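Pyruvate kinase 1 (Trypanosoma brucei brucei, PDB 4KCT) catalyses the transfer of phosphate from phosphoenolpyruvate to ADP, the last step of glycolysis, and also has an intrinsic decarboxylase activity. Local coordinates at residues 193-198 / 224-229. Residues are numbered along the deposited sequence; the frame is centred on the assembly and turned at random.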
loop_
_atom_site.group_PDB
_atom_site.type_symbol
_atom_site.label_atom_id
_atom_site.label_comp_id
_atom_site.label_asym_id
_atom_site.label_seq_id
_atom_site.Cartn_x
_atom_site.Cartn_y
_atom_site.Cartn_z
ATOM N N LYS A 193 -48.783 -13.801 15.968
ATOM C CA LYS A 193 -48.715 -14.523 14.714
ATOM C C LYS A 193 -47.331 -15.127 14.491
ATOM O O LYS A 193 -47.214 -16.281 14.095
ATOM C CB LYS A 193 -49.089 -13.637 13.524
ATOM C CG LYS A 193 -49.344 -14.452 12.255
ATOM C CD LYS A 193 -48.661 -13.869 11.023
ATOM C CE LYS A 193 -49.273 -14.432 9.744
ATOM N NZ LYS A 193 -48.553 -15.635 9.222
ATOM N N ASP A 194 -46.293 -14.315 14.667
ATOM C CA ASP A 194 -44.908 -14.769 14.445
ATOM C C ASP A 194 -44.561 -15.981 15.329
ATOM O O ASP A 194 -43.924 -16.930 14.878
ATOM C CB ASP A 194 -43.910 -13.637 14.731
ATOM C CG ASP A 194 -43.950 -12.505 13.675
ATOM O OD1 ASP A 194 -44.407 -12.732 12.512
ATOM O OD2 ASP A 194 -43.479 -11.385 14.015
ATOM N N ARG A 195 -45.065 -15.982 16.560
ATOM C CA ARG A 195 -44.862 -17.123 17.461
ATOM C C ARG A 195 -45.396 -18.413 16.926
ATOM O O ARG A 195 -44.756 -19.443 17.040
ATOM C CB ARG A 195 -45.506 -16.854 18.801
ATOM C CG ARG A 195 -44.690 -15.934 19.638
ATOM C CD ARG A 195 -44.913 -16.186 21.110
ATOM N NE ARG A 195 -44.230 -15.152 21.847
ATOM C CZ ARG A 195 -43.051 -15.313 22.415
ATOM N NH1 ARG A 195 -42.518 -16.522 22.504
ATOM N NH2 ARG A 195 -42.444 -14.278 22.959
ATOM N N LYS A 196 -46.651 -18.407 16.509
ATOM C CA LYS A 196 -47.218 -19.607 15.917
ATOM C C LYS A 196 -46.425 -20.018 14.675
ATOM O O LYS A 196 -46.267 -21.203 14.399
ATOM C CB LYS A 196 -48.689 -19.391 15.567
ATOM C CG LYS A 196 -49.520 -18.916 16.752
ATOM C CD LYS A 196 -50.703 -19.828 17.023
ATOM C CE LYS A 196 -51.548 -19.313 18.195
ATOM N NZ LYS A 196 -52.149 -17.969 17.925
ATOM N N ASP A 197 -46.019 -19.035 13.873
ATOM C CA ASP A 197 -45.238 -19.340 12.665
ATOM C C ASP A 197 -43.868 -19.964 12.993
ATOM O O ASP A 197 -43.451 -20.914 12.335
ATOM C CB ASP A 197 -45.073 -18.093 11.771
ATOM C CG ASP A 197 -46.418 -17.572 11.210
ATOM O OD1 ASP A 197 -46.448 -16.423 10.679
ATOM O OD2 ASP A 197 -47.443 -18.298 11.314
ATOM N N LEU A 198 -43.198 -19.456 14.027
ATOM C CA LEU A 198 -41.904 -20.012 14.452
ATOM C C LEU A 198 -42.053 -21.398 15.073
ATOM O O LEU A 198 -41.282 -22.317 14.772
ATOM C CB LEU A 198 -41.212 -19.075 15.424
ATOM C CG LEU A 198 -40.807 -17.708 14.827
ATOM C CD1 LEU A 198 -40.302 -16.781 15.920
ATOM C CD2 LEU A 198 -39.742 -17.868 13.733
ATOM N N ARG A 224 -34.528 -15.611 19.167
ATOM C CA ARG A 224 -33.776 -16.795 19.558
ATOM C C ARG A 224 -34.506 -17.489 20.721
ATOM O O ARG A 224 -34.696 -18.700 20.694
ATOM C CB ARG A 224 -32.342 -16.399 19.969
ATOM C CG ARG A 224 -31.413 -17.552 20.325
ATOM C CD ARG A 224 -30.659 -18.098 19.119
ATOM N NE ARG A 224 -29.763 -17.106 18.474
ATOM C CZ ARG A 224 -29.267 -17.271 17.244
ATOM N NH1 ARG A 224 -29.550 -18.410 16.577
ATOM N NH2 ARG A 224 -28.516 -16.307 16.661
ATOM N N ALA A 225 -35.053 -16.700 21.641
ATOM C CA ALA A 225 -35.749 -17.270 22.809
ATOM C C ALA A 225 -37.090 -17.906 22.433
ATOM O O ALA A 225 -37.415 -18.983 22.909
ATOM C CB ALA A 225 -35.923 -16.224 23.912
ATOM N N ALA A 226 -37.806 -17.296 21.490
ATOM C CA ALA A 226 -39.022 -17.879 20.940
ATOM C C ALA A 226 -38.786 -19.224 20.220
ATOM O O ALA A 226 -39.670 -20.084 20.208
ATOM C CB ALA A 226 -39.713 -16.888 20.001
ATOM N N LEU A 227 -37.654 -19.354 19.524
ATOM C CA LEU A 227 -37.302 -20.625 18.875
ATOM C C LEU A 227 -37.036 -21.703 19.931
ATOM O O LEU A 227 -37.226 -22.894 19.686
ATOM C CB LEU A 227 -36.058 -20.457 17.992
ATOM C CG LEU A 227 -36.292 -19.603 16.752
ATOM C CD1 LEU A 227 -34.959 -19.299 16.077
ATOM C CD2 LEU A 227 -37.216 -20.340 15.808
ATOM N N GLY A 228 -36.515 -21.283 21.074
ATOM C CA GLY A 228 -36.529 -22.145 22.257
ATOM C C GLY A 228 -35.477 -23.225 22.150
ATOM O O GLY A 228 -34.603 -23.189 21.266
ATOM N N GLU A 229 -35.533 -24.183 23.056
ATOM C CA GLU A 229 -34.521 -25.224 23.096
ATOM C C GLU A 229 -34.510 -26.066 21.813
ATOM O O GLU A 229 -33.447 -26.368 21.275
ATOM C CB GLU A 229 -34.720 -26.121 24.338
ATOM C CG GLU A 229 -33.817 -27.336 24.366
ATOM C CD GLU A 229 -32.378 -26.966 24.635
ATOM O OE1 GLU A 229 -32.145 -25.868 25.193
ATOM O OE2 GLU A 229 -31.478 -27.761 24.274
#
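Leu198 meets Ala226 and Leu227 in a small apolar helix-helix contact on the outside of the pyruvate kinase TIM barrel. It joins the start of helix 192-204, which precedes barrel strand 208-211, to the end of helix 217-227, which follows that strand and leads on to strand 235-240; no hydrogen bond or salt bridge crosses between 193-198 and 224-229. The helices come close, with Leu198 CA 6.4 Å from Leu227 CA. Leu198 points at the second helix and divides its two methyls: CD1 lies 4.1 Å from Ala226 CB, while CD2 turns to the neighbouring leucine. The side chains of Leu198 and Leu227 cross at about a right angle, and both also rest on Ile209 of strand 208-211, so the pair lies in the buried layer between helices and barrel wall. Leu227 additionally touches Ile236 of the next strand. Towards solvent, Arg195 borders the contact. Its CG stands anti to the carbonyl carbon (chi1 -77°), and the chain runs extended to NE, which brings NH1 of the guanidinium, set obliquely, to 3.8 Å from Ala226 CB. Away from the contact, Lys193 and Asp197 form a salt bridge within 193-198, NZ meeting the syn lone pair of OD1 at 2.7 Å; Lys193 NZ also binds Phe53 O, while Asp197 OD2 takes a hydrogen bond from His58. Helix 217-227 ends at Leu227, and Gly228 then leaves helical geometry with a positive phi (76°). In the buried layer, the meeting of the leucines comes down to one methyl from each, Leu198 CD2 and Leu227 CD2, 4.1 Å apart.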